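Local atomic coordinates of sugar-phosphate aldolase (Thermotoga maritima, PDB entry 1PVT), a protein that is probably an aldolase of the class II aldolase and adducin family, with helices packed on a large mixed beta-sheet. Residues Y41-V46 and E91-N96; M58-T63 and C80-L85. All blocks are in the same frame, centred on the assembly; numbering follows the deposited sequence.

Contact 1. Residues Y41-V46 and E91-N96; sequences YEVKSV and EILHGN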
ATOM      1  N   TYR A  41      20.591  13.292   8.784  1.00108.43           N
ATOM      2  CA  TYR A  41      21.007  13.125   7.401  1.00108.36           C
ATOM      3  C   TYR A  41      22.239  12.242   7.350  1.00107.20           C
ATOM      4  O   TYR A  41      23.275  12.569   7.935  1.00107.67           O
ATOM      5  CB  TYR A  41      21.292  14.477   6.735  1.00108.78           C
ATOM      6  CG  TYR A  41      20.625  14.555   5.386  1.00109.77           C
ATOM      7  CD1 TYR A  41      19.445  15.289   5.206  1.00110.05           C
ATOM      8  CD2 TYR A  41      21.109  13.803   4.310  1.00110.10           C
ATOM      9  CE1 TYR A  41      18.761  15.265   3.989  1.00110.51           C
ATOM     10  CE2 TYR A  41      20.435  13.767   3.093  1.00110.36           C
ATOM     11  CZ  TYR A  41      19.263  14.498   2.937  1.00111.07           C
ATOM     12  OH  TYR A  41      18.600  14.452   1.731  1.00111.62           O
ATOM     13  N   GLU A  42      22.122  11.118   6.650  1.00104.81           N
ATOM     14  CA  GLU A  42      23.223  10.177   6.561  1.00102.63           C
ATOM     15  C   GLU A  42      23.186   9.316   5.300  1.00 99.51           C
ATOM     16  O   GLU A  42      22.691   8.190   5.335  1.00100.40           O
ATOM     17  CB  GLU A  42      23.196   9.286   7.806  1.00105.20           C
ATOM     18  CG  GLU A  42      23.443  10.054   9.106  1.00108.55           C
ATOM     19  CD  GLU A  42      22.857   9.376  10.342  1.00110.14           C
ATOM     20  OE1 GLU A  42      23.095   8.162  10.537  1.00111.50           O
ATOM     21  OE2 GLU A  42      22.167  10.072  11.124  1.00110.42           O
ATOM     22  N   VAL A  43      23.713   9.830   4.191  1.00 94.47           N
ATOM     23  CA  VAL A  43      23.719   9.064   2.951  1.00 89.83           C
ATOM     24  C   VAL A  43      24.674   7.888   3.061  1.00 87.91           C
ATOM     25  O   VAL A  43      25.883   8.062   3.186  1.00 87.60           O
ATOM     26  CB  VAL A  43      24.130   9.929   1.762  1.00 88.76           C
ATOM     27  CG1 VAL A  43      24.150   9.096   0.497  1.00 87.05           C
ATOM     28  CG2 VAL A  43      23.160  11.077   1.617  1.00 88.06           C
ATOM     29  N   LYS A  44      24.115   6.685   3.017  1.00 85.70           N
ATOM     30  CA  LYS A  44      24.901   5.467   3.137  1.00 83.48           C
ATOM     31  C   LYS A  44      25.100   4.859   1.761  1.00 81.20           C
ATOM     32  O   LYS A  44      26.112   4.219   1.495  1.00 80.79           O
ATOM     33  CB  LYS A  44      24.170   4.469   4.045  1.00 84.71           C
ATOM     34  CG  LYS A  44      25.056   3.476   4.831  1.00 85.90           C
ATOM     35  CD  LYS A  44      25.843   2.499   3.945  1.00 85.63           C
ATOM     36  CE  LYS A  44      27.289   2.957   3.741  1.00 85.77           C
ATOM     37  NZ  LYS A  44      28.051   3.060   5.021  1.00 84.96           N
ATOM     38  N   SER A  45      24.132   5.060   0.880  1.00 79.17           N
ATOM     39  CA  SER A  45      24.253   4.493  -0.447  1.00 77.97           C
ATOM     40  C   SER A  45      23.481   5.224  -1.534  1.00 77.97           C
ATOM     41  O   SER A  45      22.496   5.914  -1.280  1.00 77.76           O
ATOM     42  CB  SER A  45      23.834   3.024  -0.417  1.00 77.34           C
ATOM     43  OG  SER A  45      24.034   2.420  -1.677  1.00 76.89           O
ATOM     44  N   VAL A  46      23.968   5.056  -2.757  1.00 78.36           N
ATOM     45  CA  VAL A  46      23.380   5.649  -3.949  1.00 78.59           C
ATOM     46  C   VAL A  46      22.986   4.519  -4.886  1.00 78.18           C
ATOM     47  O   VAL A  46      23.752   3.573  -5.100  1.00 78.20           O
ATOM     48  CB  VAL A  46      24.392   6.551  -4.674  1.00 79.37           C
ATOM     49  CG1 VAL A  46      23.960   6.778  -6.125  1.00 79.31           C
ATOM     50  CG2 VAL A  46      24.507   7.876  -3.938  1.00 80.47           C
ATOM     51  N   GLU A  91      19.092   7.979  -3.370  1.00 74.03           N
ATOM     52  CA  GLU A  91      20.056   7.615  -2.341  1.00 75.25           C
ATOM     53  C   GLU A  91      19.424   7.017  -1.081  1.00 74.32           C
ATOM     54  O   GLU A  91      18.323   7.396  -0.681  1.00 72.74           O
ATOM     55  CB  GLU A  91      20.906   8.843  -2.002  1.00 77.10           C
ATOM     56  CG  GLU A  91      20.098  10.136  -1.854  1.00 79.35           C
ATOM     57  CD  GLU A  91      20.976  11.386  -1.761  1.00 80.64           C
ATOM     58  OE1 GLU A  91      20.448  12.465  -1.388  1.00 79.63           O
ATOM     59  OE2 GLU A  91      22.191  11.290  -2.069  1.00 80.81           O
ATOM     60  N   ILE A  92      20.128   6.068  -0.474  1.00 74.42           N
ATOM     61  CA  ILE A  92      19.648   5.415   0.729  1.00 75.12           C
ATOM     62  C   ILE A  92      20.229   6.047   1.986  1.00 76.66           C
ATOM     63  O   ILE A  92      21.444   6.069   2.175  1.00 76.49           O
ATOM     64  CB  ILE A  92      20.016   3.941   0.725  1.00 74.40           C
ATOM     65  CG1 ILE A  92      19.338   3.257  -0.461  1.00 74.24           C
ATOM     66  CG2 ILE A  92      19.618   3.307   2.046  1.00 73.01           C
ATOM     67  CD1 ILE A  92      19.688   1.779  -0.605  1.00 75.12           C
ATOM     68  N   LEU A  93      19.345   6.561   2.840  1.00 78.66           N
ATOM     69  CA  LEU A  93      19.726   7.189   4.109  1.00 80.00           C
ATOM     70  C   LEU A  93      19.704   6.142   5.225  1.00 81.12           C
ATOM     71  O   LEU A  93      20.642   6.053   6.022  1.00 81.75           O
ATOM     72  CB  LEU A  93      18.760   8.331   4.459  1.00 79.93           C
ATOM     73  CG  LEU A  93      18.966   9.717   3.830  1.00 79.82           C
ATOM     74  CD1 LEU A  93      19.022   9.612   2.314  1.00 80.13           C
ATOM     75  CD2 LEU A  93      17.836  10.650   4.267  1.00 78.98           C
ATOM     76  N   HIS A  94      18.621   5.364   5.286  1.00 82.04           N
ATOM     77  CA  HIS A  94      18.489   4.293   6.271  1.00 82.26           C
ATOM     78  C   HIS A  94      18.088   2.998   5.553  1.00 81.21           C
ATOM     79  O   HIS A  94      17.457   3.033   4.486  1.00 80.98           O
ATOM     80  CB  HIS A  94      17.457   4.658   7.357  1.00 84.26           C
ATOM     81  CG  HIS A  94      17.300   3.608   8.427  1.00 87.48           C
ATOM     82  ND1 HIS A  94      18.344   2.807   8.852  1.00 88.15           N
ATOM     83  CD2 HIS A  94      16.223   3.235   9.162  1.00 87.87           C
ATOM     84  CE1 HIS A  94      17.916   1.987   9.797  1.00 87.70           C
ATOM     85  NE2 HIS A  94      16.633   2.226  10.005  1.00 88.39           N
ATOM     86  N   GLY A  95      18.483   1.863   6.131  1.00 79.82           N
ATOM     87  CA  GLY A  95      18.160   0.574   5.548  1.00 78.69           C
ATOM     88  C   GLY A  95      19.366  -0.335   5.449  1.00 77.64           C
ATOM     89  O   GLY A  95      20.498   0.109   5.598  1.00 78.10           O
ATOM     90  N   ASN A  96      19.127  -1.617   5.197  1.00 76.35           N
ATOM     91  CA  ASN A  96      20.211  -2.575   5.072  1.00 74.64           C
ATOM     92  C   ASN A  96      20.287  -3.143   3.671  1.00 73.23           C
ATOM     93  O   ASN A  96      21.306  -3.706   3.277  1.00 74.18           O
ATOM     94  CB  ASN A  96      20.035  -3.696   6.086  1.00 75.53           C
ATOM     95  CG  ASN A  96      20.766  -3.418   7.373  1.00 76.72           C
ATOM     96  OD1 ASN A  96      20.928  -2.264   7.768  1.00 77.08           O
ATOM     97  ND2 ASN A  96      21.206  -4.474   8.042  1.00 77.50           N
TER
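Ser-45 lies opposite Ile-92 as a hydrogen-bonded pair and Val-46 opposite Glu-91 as a non-hydrogen-bonded one, the antiparallel register that joins strand 45-49, at one edge of the sheet, to strand 89-92. The pairing opens with a classic beta bulge, the usual way for a strand to take in one extra residue: Lys-44 and Ser-45 both face Ile-92. A single acceptor, Ile-92 O, serves the two successive amides. Lys-44 N approaches almost head-on at 2.9 Å from Ile-92 O, while Ser-45 N, at 3.1 Å from Ile-92 O, lies in the carbonyl plane on a lone pair. The return bond runs from Ile-92 N to Ser-45 O, though its modelled length is doubtfully short.

On the Ser-45 and Ile-92 face the two CB atoms meet at 4.1 Å, and Ile-92 continues the packing onto Leu-82 of strand 79-84. On the opposite face, which it shares with Val-46, Glu-91 has CG lodged between its backbone N and carbonyl carbon (chi1 44°), and the chain is extended beyond CG, carrying the carboxylate past Val-43 toward Tyr-41. Val-43 meets it at about a right angle, CG2 lying 3.8 Å from Glu-91 OE2. Tyr-41 also crosses Glu-91, its ring 69° from the carboxylate plane, but the polar partner of Tyr-41 OH is the hydroxyl of Tyr-59.

At Leu-93 the chain turns a corner, and a second classic bulge sets Leu-93 and His-94 against Leu-81. Here Glu-42 O receives a CA-H...O contact from Leu-93 CA at 3.4 Å. CG of Leu-93 stands anti to the carbonyl carbon (chi1 -82°), and its two methyls reach Val-43 and Tyr-41: CD1 is 4.4 Å from Val-43 CG2, and CD2 lies over one face of the Tyr-41 ring, toward its rim, 4.2 Å from Tyr-41 CE2.

Contact 2. Residues M58-T63 and C80-L85; sequences MYLLIT and CLLHVL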
HETATM    1  N   MSE A  58      11.549  14.113  -3.262  1.00 84.09           N
HETATM    2  CA  MSE A  58      10.871  13.679  -2.037  1.00 80.91           C
HETATM    3  C   MSE A  58      11.696  12.710  -1.207  1.00 76.49           C
HETATM    4  O   MSE A  58      12.722  12.204  -1.647  1.00 74.03           O
HETATM    5  CB  MSE A  58       9.532  13.004  -2.359  1.00 84.02           C
HETATM    6  CG  MSE A  58       9.677  11.693  -3.130  1.00 88.23           C
HETATM    7 SE   MSE A  58       8.106  10.532  -3.139  1.00 93.87          SE
HETATM    8  CE  MSE A  58       7.205  11.167  -4.731  1.00 91.77           C
ATOM      9  N   TYR A  59      11.226  12.471   0.010  1.00 73.64           N
ATOM     10  CA  TYR A  59      11.857  11.533   0.927  1.00 70.50           C
ATOM     11  C   TYR A  59      10.775  10.539   1.297  1.00 68.38           C
ATOM     12  O   TYR A  59       9.713  10.925   1.781  1.00 68.53           O
ATOM     13  CB  TYR A  59      12.309  12.222   2.207  1.00 69.59           C
ATOM     14  CG  TYR A  59      13.459  13.171   2.055  1.00 68.95           C
ATOM     15  CD1 TYR A  59      14.777  12.726   2.114  1.00 67.93           C
ATOM     16  CD2 TYR A  59      13.230  14.534   1.915  1.00 69.49           C
ATOM     17  CE1 TYR A  59      15.838  13.626   2.052  1.00 67.86           C
ATOM     18  CE2 TYR A  59      14.275  15.435   1.845  1.00 68.57           C
ATOM     19  CZ  TYR A  59      15.574  14.986   1.919  1.00 68.02           C
ATOM     20  OH  TYR A  59      16.587  15.919   1.889  1.00 67.59           O
ATOM     21  N   LEU A  60      11.020   9.260   1.064  1.00 65.70           N
ATOM     22  CA  LEU A  60      10.016   8.287   1.428  1.00 63.17           C
ATOM     23  C   LEU A  60      10.601   7.050   2.102  1.00 60.67           C
ATOM     24  O   LEU A  60      11.699   6.574   1.767  1.00 59.04           O
ATOM     25  CB  LEU A  60       9.167   7.881   0.212  1.00 63.58           C
ATOM     26  CG  LEU A  60       9.577   6.631  -0.575  1.00 64.09           C
ATOM     27  CD1 LEU A  60       8.373   6.041  -1.304  1.00 62.94           C
ATOM     28  CD2 LEU A  60      10.693   6.981  -1.539  1.00 65.98           C
ATOM     29  N   LEU A  61       9.841   6.563   3.080  1.00 57.55           N
ATOM     30  CA  LEU A  61      10.172   5.382   3.853  1.00 53.59           C
ATOM     31  C   LEU A  61       9.417   4.240   3.205  1.00 51.40           C
ATOM     32  O   LEU A  61       8.211   4.330   2.986  1.00 50.69           O
ATOM     33  CB  LEU A  61       9.704   5.559   5.302  1.00 53.13           C
ATOM     34  CG  LEU A  61      10.566   6.408   6.245  1.00 51.67           C
ATOM     35  CD1 LEU A  61       9.741   6.888   7.434  1.00 49.05           C
ATOM     36  CD2 LEU A  61      11.776   5.582   6.689  1.00 49.87           C
ATOM     37  N   ILE A  62      10.126   3.174   2.875  1.00 49.41           N
ATOM     38  CA  ILE A  62       9.478   2.034   2.260  1.00 48.14           C
ATOM     39  C   ILE A  62      10.165   0.768   2.729  1.00 47.32           C
ATOM     40  O   ILE A  62      11.368   0.746   2.963  1.00 46.03           O
ATOM     41  CB  ILE A  62       9.539   2.118   0.721  1.00 48.19           C
ATOM     42  CG1 ILE A  62       8.706   0.996   0.097  1.00 47.89           C
ATOM     43  CG2 ILE A  62      10.974   1.992   0.255  1.00 48.32           C
ATOM     44  CD1 ILE A  62       8.590   1.082  -1.411  1.00 47.44           C
ATOM     45  N   THR A  63       9.383  -0.288   2.888  1.00 48.16           N
ATOM     46  CA  THR A  63       9.928  -1.554   3.328  1.00 47.66           C
ATOM     47  C   THR A  63      10.975  -1.966   2.305  1.00 48.66           C
ATOM     48  O   THR A  63      10.858  -1.646   1.124  1.00 48.95           O
ATOM     49  CB  THR A  63       8.810  -2.633   3.456  1.00 46.56           C
ATOM     50  OG1 THR A  63       7.915  -2.551   2.340  1.00 45.61           O
ATOM     51  CG2 THR A  63       8.014  -2.420   4.720  1.00 43.78           C
ATOM     52  N   CYS A  80      13.434   1.260   4.708  1.00 54.23           N
ATOM     53  CA  CYS A  80      14.320   2.181   3.999  1.00 53.57           C
ATOM     54  C   CYS A  80      13.843   3.624   3.952  1.00 53.15           C
ATOM     55  O   CYS A  80      12.678   3.908   3.669  1.00 52.01           O
ATOM     56  CB  CYS A  80      14.563   1.698   2.560  1.00 52.79           C
ATOM     57  SG  CYS A  80      15.532   0.178   2.388  1.00 54.01           S
ATOM     58  N   LEU A  81      14.765   4.529   4.263  1.00 54.02           N
ATOM     59  CA  LEU A  81      14.495   5.955   4.192  1.00 55.42           C
ATOM     60  C   LEU A  81      15.209   6.334   2.915  1.00 56.14           C
ATOM     61  O   LEU A  81      16.394   6.057   2.752  1.00 55.10           O
ATOM     62  CB  LEU A  81      15.120   6.723   5.348  1.00 54.42           C
ATOM     63  CG  LEU A  81      15.120   8.224   5.038  1.00 53.81           C
ATOM     64  CD1 LEU A  81      13.700   8.731   4.851  1.00 53.73           C
ATOM     65  CD2 LEU A  81      15.793   8.968   6.162  1.00 54.55           C
ATOM     66  N   LEU A  82      14.493   6.962   2.002  1.00 57.15           N
ATOM     67  CA  LEU A  82      15.109   7.307   0.743  1.00 58.32           C
ATOM     68  C   LEU A  82      14.869   8.732   0.328  1.00 60.00           C
ATOM     69  O   LEU A  82      13.863   9.344   0.692  1.00 60.89           O
ATOM     70  CB  LEU A  82      14.567   6.398  -0.346  1.00 57.10           C
ATOM     71  CG  LEU A  82      14.610   4.909  -0.043  1.00 56.42           C
ATOM     72  CD1 LEU A  82      13.846   4.189  -1.135  1.00 54.51           C
ATOM     73  CD2 LEU A  82      16.060   4.421   0.056  1.00 55.43           C
ATOM     74  N   HIS A  83      15.808   9.259  -0.441  1.00 61.59           N
ATOM     75  CA  HIS A  83      15.668  10.599  -0.967  1.00 63.42           C
ATOM     76  C   HIS A  83      15.500  10.373  -2.466  1.00 63.76           C
ATOM     77  O   HIS A  83      16.390   9.822  -3.135  1.00 62.36           O
ATOM     78  CB  HIS A  83      16.904  11.447  -0.666  1.00 65.66           C
ATOM     79  CG  HIS A  83      16.756  12.883  -1.066  1.00 68.32           C
ATOM     80  ND1 HIS A  83      15.623  13.620  -0.789  1.00 69.55           N
ATOM     81  CD2 HIS A  83      17.596  13.719  -1.722  1.00 68.70           C
ATOM     82  CE1 HIS A  83      15.770  14.845  -1.260  1.00 69.45           C
ATOM     83  NE2 HIS A  83      16.958  14.932  -1.831  1.00 69.45           N
ATOM     84  N   VAL A  84      14.335  10.766  -2.974  1.00 65.17           N
ATOM     85  CA  VAL A  84      14.014  10.598  -4.381  1.00 66.54           C
ATOM     86  C   VAL A  84      14.348  11.850  -5.184  1.00 67.64           C
ATOM     87  O   VAL A  84      13.683  12.892  -5.085  1.00 66.61           O
ATOM     88  CB  VAL A  84      12.527  10.223  -4.557  1.00 66.36           C
ATOM     89  CG1 VAL A  84      12.181  10.096  -6.023  1.00 66.91           C
ATOM     90  CG2 VAL A  84      12.250   8.902  -3.855  1.00 65.61           C
ATOM     91  N   LEU A  85      15.413  11.721  -5.971  1.00 69.23           N
ATOM     92  CA  LEU A  85      15.896  12.798  -6.813  1.00 70.97           C
ATOM     93  C   LEU A  85      15.694  12.446  -8.256  1.00 72.21           C
ATOM     94  O   LEU A  85      16.048  11.346  -8.697  1.00 72.81           O
ATOM     95  CB  LEU A  85      17.382  13.044  -6.575  1.00 69.94           C
ATOM     96  CG  LEU A  85      17.664  13.695  -5.226  1.00 69.51           C
ATOM     97  CD1 LEU A  85      19.156  13.733  -5.005  1.00 69.19           C
ATOM     98  CD2 LEU A  85      17.037  15.093  -5.180  1.00 66.83           C
TER
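Cys-80 N donates to Ile-62 O at 2.8 Å, and Ile-62 N returns the bond to Cys-80 O, closing one of three hydrogen-bonded pairs in this antiparallel ladder of the central sheet. Leu-60 with Leu-82 and Met-58 with Val-84 follow, and the backbone CA-H of Leu-61 and of Tyr-59 turn to Cys-80 O and Leu-82 O between them.

The alternation sorts the side chains onto two buried faces. On one, Met-58, modelled as selenomethionine, lies alongside Val-84 and points the same way, CG 3.5 Å from Val-84 CB. Leu-60 reaches diagonally past Leu-82 to Val-84, and Ile-62 CG2 rests 3.9 Å from Leu-82 CD1; helix 103-115 covers this layer through His-106, Leu-107 and His-110. On the other face CD2 of Leu-61 lies 3.8 Å from Leu-81 CB, where Met-3 of helix 2-19 touches both leucines.

Farther along that face, His-83, with CG anti to its backbone N (chi1 -174°), stacks on one face of the Tyr-59 ring in an offset arrangement, planes 27° apart, though the nearest modelled atoms are doubtfully close. Tyr-59 OH, hydrogen-bonded to the Tyr-41 hydroxyl, lies over one face of the His-83 ring, toward its rim, 3.4 Å from His-83 CE1.

Overall arrangement
Both contacts are antiparallel pairings in one mixed sheet, their centres about 9 Å apart, and they illustrate how a sheet passes from buried core to exposed edge. Counted from the 45-49 edge, the first four strands are 45-49, 89-92, 79-84 and 58-63; contact 1 joins the first and second, contact 2 the third and fourth. Along the chain contact 2 is nested inside the loop that contact 1 closes, and strands 79-84 and 89-92, consecutive in sequence, bridge them through the backbone bond of Leu-93 N to Leu-81 O. Tyr-41 OH also packs against His-83 CD2, so the two contacts form neighbouring parts of the same sheet, on the same side of the chain's centre.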